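Local coordinates for galactose-1-phosphate uridylyltransferase (Pyrobaculum aerophilum str. IM2, PDB 6K5Z), which probably transfers a uridylyl group between UDP-glucose and galactose 1-phosphate, as a zinc-containing member of the type 1 uridylyltransferase family, at residues His86-Leu91 against Thr137-Gln142. Sequence-based numbering, arbitrary orientation.
Sequences HDVDDL and THPHSQ. With ZN (zinc ion), chain G; PO4 (phosphate ion), chain J.
The zinc ion joins the two segments: His86 ND1 binds it at 2.3 Å and His138 ND1 at 2.2 Å. Cys30 and Cys33 complete this Cys2His2 site. In both histidines CG anti to the backbone N (chi1 -178° in His86, -164° in His138) carries ND1 to the metal. The two rings meet obliquely, with planes at 72°. The far nitrogen of His138, NE2, is hydrogen-bonded to Thr83 O, which helps fix the ring's rotation. At the other nitrogen of His86, Thr137 CG2 comes to 3.2 Å of NE2. Pro139 CG packs against Val88, 3.3 Å from its O and 4.1 Å from its CB.

His140 is the predicted UMP-carrying histidine. Its ND1 donates to His138 O (2.7 Å), which lies somewhat out of the ring plane; this bond probably orients the ring. Its NE2 donates a hydrogen bond to O3 of a phosphate ion, probably from the crystallisation liquor, at 2.5 Å, in the ring plane. Leu136 N also binds this ion. A phenylalanine here would probably cost His138 O its bond from the ring and leave the phosphate without the imidazole donor.

Segment 86-91 lies between strand 76-81 and helix 96-116. Residues 140-142 begin strand 140-146, between strands 76-81 and 121-128 of the large antiparallel sheet.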
loop_
_atom_site.group_PDB
_atom_site.type_symbol
_atom_site.label_atom_id
_atom_site.label_comp_id
_atom_site.label_asym_id
_atom_site.label_seq_id
_atom_site.Cartn_x
_atom_site.Cartn_y
_atom_site.Cartn_z
ATOM N N HIS B 86 0.369 -30.276 3.761
ATOM C CA HIS B 86 -0.617 -29.237 4.031
ATOM C C HIS B 86 -0.306 -28.449 5.304
ATOM O O HIS B 86 -0.473 -27.245 5.291
ATOM C CB HIS B 86 -2.045 -29.844 4.013
ATOM C CG HIS B 86 -3.146 -28.850 4.239
ATOM N ND1 HIS B 86 -3.847 -28.254 3.215
ATOM C CD2 HIS B 86 -3.664 -28.353 5.389
ATOM C CE1 HIS B 86 -4.755 -27.438 3.723
ATOM N NE2 HIS B 86 -4.660 -27.475 5.040
ATOM N N ASP B 87 0.178 -29.099 6.364
ATOM C CA ASP B 87 0.287 -28.477 7.695
ATOM C C ASP B 87 1.638 -27.838 8.019
ATOM O O ASP B 87 1.925 -27.554 9.188
ATOM C CB ASP B 87 -0.088 -29.470 8.839
ATOM C CG ASP B 87 -0.357 -28.754 10.239
ATOM O OD1 ASP B 87 -0.599 -27.520 10.283
ATOM O OD2 ASP B 87 -0.326 -29.412 11.311
ATOM N N VAL B 88 2.467 -27.577 7.028
ATOM C CA VAL B 88 3.677 -26.809 7.276
ATOM C C VAL B 88 3.274 -25.360 7.346
ATOM O O VAL B 88 2.549 -24.898 6.474
ATOM C CB VAL B 88 4.702 -27.028 6.154
ATOM C CG1 VAL B 88 5.881 -26.085 6.317
ATOM C CG2 VAL B 88 5.161 -28.500 6.152
ATOM N N ASP B 89 3.760 -24.640 8.350
ATOM C CA ASP B 89 3.516 -23.201 8.482
ATOM C C ASP B 89 4.124 -22.303 7.376
ATOM O O ASP B 89 3.459 -21.392 6.900
ATOM C CB ASP B 89 4.025 -22.705 9.837
ATOM C CG ASP B 89 3.847 -21.166 10.026
ATOM O OD1 ASP B 89 2.684 -20.755 10.140
ATOM O OD2 ASP B 89 4.852 -20.385 10.102
ATOM N N ASP B 90 5.399 -22.519 7.040
ATOM C CA ASP B 90 6.159 -21.583 6.224
ATOM C C ASP B 90 7.161 -22.232 5.303
ATOM O O ASP B 90 7.721 -23.254 5.633
ATOM C CB ASP B 90 6.954 -20.596 7.100
ATOM C CG ASP B 90 7.464 -19.409 6.314
ATOM O OD1 ASP B 90 6.716 -18.945 5.417
ATOM O OD2 ASP B 90 8.618 -18.966 6.540
ATOM N N LEU B 91 7.411 -21.568 4.171
ATOM C CA LEU B 91 8.521 -21.858 3.264
ATOM C C LEU B 91 9.840 -22.164 3.962
ATOM O O LEU B 91 10.534 -23.116 3.618
ATOM C CB LEU B 91 8.736 -20.672 2.339
ATOM C CG LEU B 91 9.834 -20.771 1.275
ATOM C CD1 LEU B 91 9.540 -21.929 0.367
ATOM C CD2 LEU B 91 9.908 -19.507 0.433
ATOM N N THR B 137 -3.985 -22.129 3.591
ATOM C CA THR B 137 -2.906 -22.352 4.545
ATOM C C THR B 137 -1.765 -23.198 3.960
ATOM O O THR B 137 -0.597 -23.054 4.323
ATOM C CB THR B 137 -3.541 -22.966 5.812
ATOM O OG1 THR B 137 -2.710 -22.757 6.934
ATOM C CG2 THR B 137 -3.858 -24.473 5.653
ATOM N N HIS B 138 -2.092 -24.076 3.028
ATOM C CA HIS B 138 -1.063 -24.841 2.313
ATOM C C HIS B 138 0.043 -23.929 1.707
ATOM O O HIS B 138 -0.251 -23.053 0.906
ATOM C CB HIS B 138 -1.722 -25.643 1.182
ATOM C CG HIS B 138 -0.856 -26.725 0.642
ATOM N ND1 HIS B 138 -1.150 -28.057 0.798
ATOM C CD2 HIS B 138 0.317 -26.679 -0.019
ATOM C CE1 HIS B 138 -0.206 -28.790 0.252
ATOM N NE2 HIS B 138 0.690 -27.977 -0.267
ATOM N N PRO B 139 1.317 -24.151 2.059
ATOM C CA PRO B 139 2.331 -23.267 1.529
ATOM C C PRO B 139 2.312 -23.118 0.022
ATOM O O PRO B 139 2.342 -24.109 -0.756
ATOM C CB PRO B 139 3.619 -23.907 1.994
ATOM C CG PRO B 139 3.236 -24.487 3.303
ATOM C CD PRO B 139 1.927 -25.141 2.963
ATOM N N HIS B 140 2.239 -21.865 -0.402
ATOM C CA HIS B 140 2.250 -21.595 -1.788
ATOM C C HIS B 140 2.711 -20.193 -2.042
ATOM O O HIS B 140 2.687 -19.364 -1.151
ATOM C CB HIS B 140 0.857 -21.822 -2.347
ATOM C CG HIS B 140 -0.138 -20.843 -1.828
ATOM N ND1 HIS B 140 -0.456 -20.751 -0.496
ATOM C CD2 HIS B 140 -0.819 -19.858 -2.454
ATOM C CE1 HIS B 140 -1.310 -19.753 -0.330
ATOM N NE2 HIS B 140 -1.532 -19.190 -1.501
ATOM N N SER B 141 3.128 -19.966 -3.285
ATOM C CA SER B 141 3.594 -18.697 -3.779
ATOM C C SER B 141 2.821 -18.407 -5.072
ATOM O O SER B 141 2.023 -19.259 -5.532
ATOM C CB SER B 141 5.102 -18.796 -4.047
ATOM O OG SER B 141 5.830 -18.602 -2.862
ATOM N N GLN B 142 3.051 -17.224 -5.649
ATOM C CA GLN B 142 2.336 -16.811 -6.875
ATOM C C GLN B 142 3.254 -16.205 -7.901
ATOM O O GLN B 142 4.287 -15.602 -7.585
ATOM C CB GLN B 142 1.225 -15.816 -6.570
ATOM C CG GLN B 142 0.084 -16.386 -5.726
ATOM C CD GLN B 142 -1.114 -15.429 -5.638
ATOM O OE1 GLN B 142 -1.712 -15.063 -6.645
ATOM N NE2 GLN B 142 -1.445 -15.011 -4.441
HETATM ZN ZN ZN G . -3.261 -28.710 1.012
HETATM P P PO4 J . -4.528 -16.735 -0.474
HETATM O O1 PO4 J . -4.963 -17.310 0.867
HETATM O O2 PO4 J . -5.758 -16.699 -1.392
HETATM O O3 PO4 J . -3.482 -17.617 -1.090
HETATM O O4 PO4 J . -3.867 -15.367 -0.313
#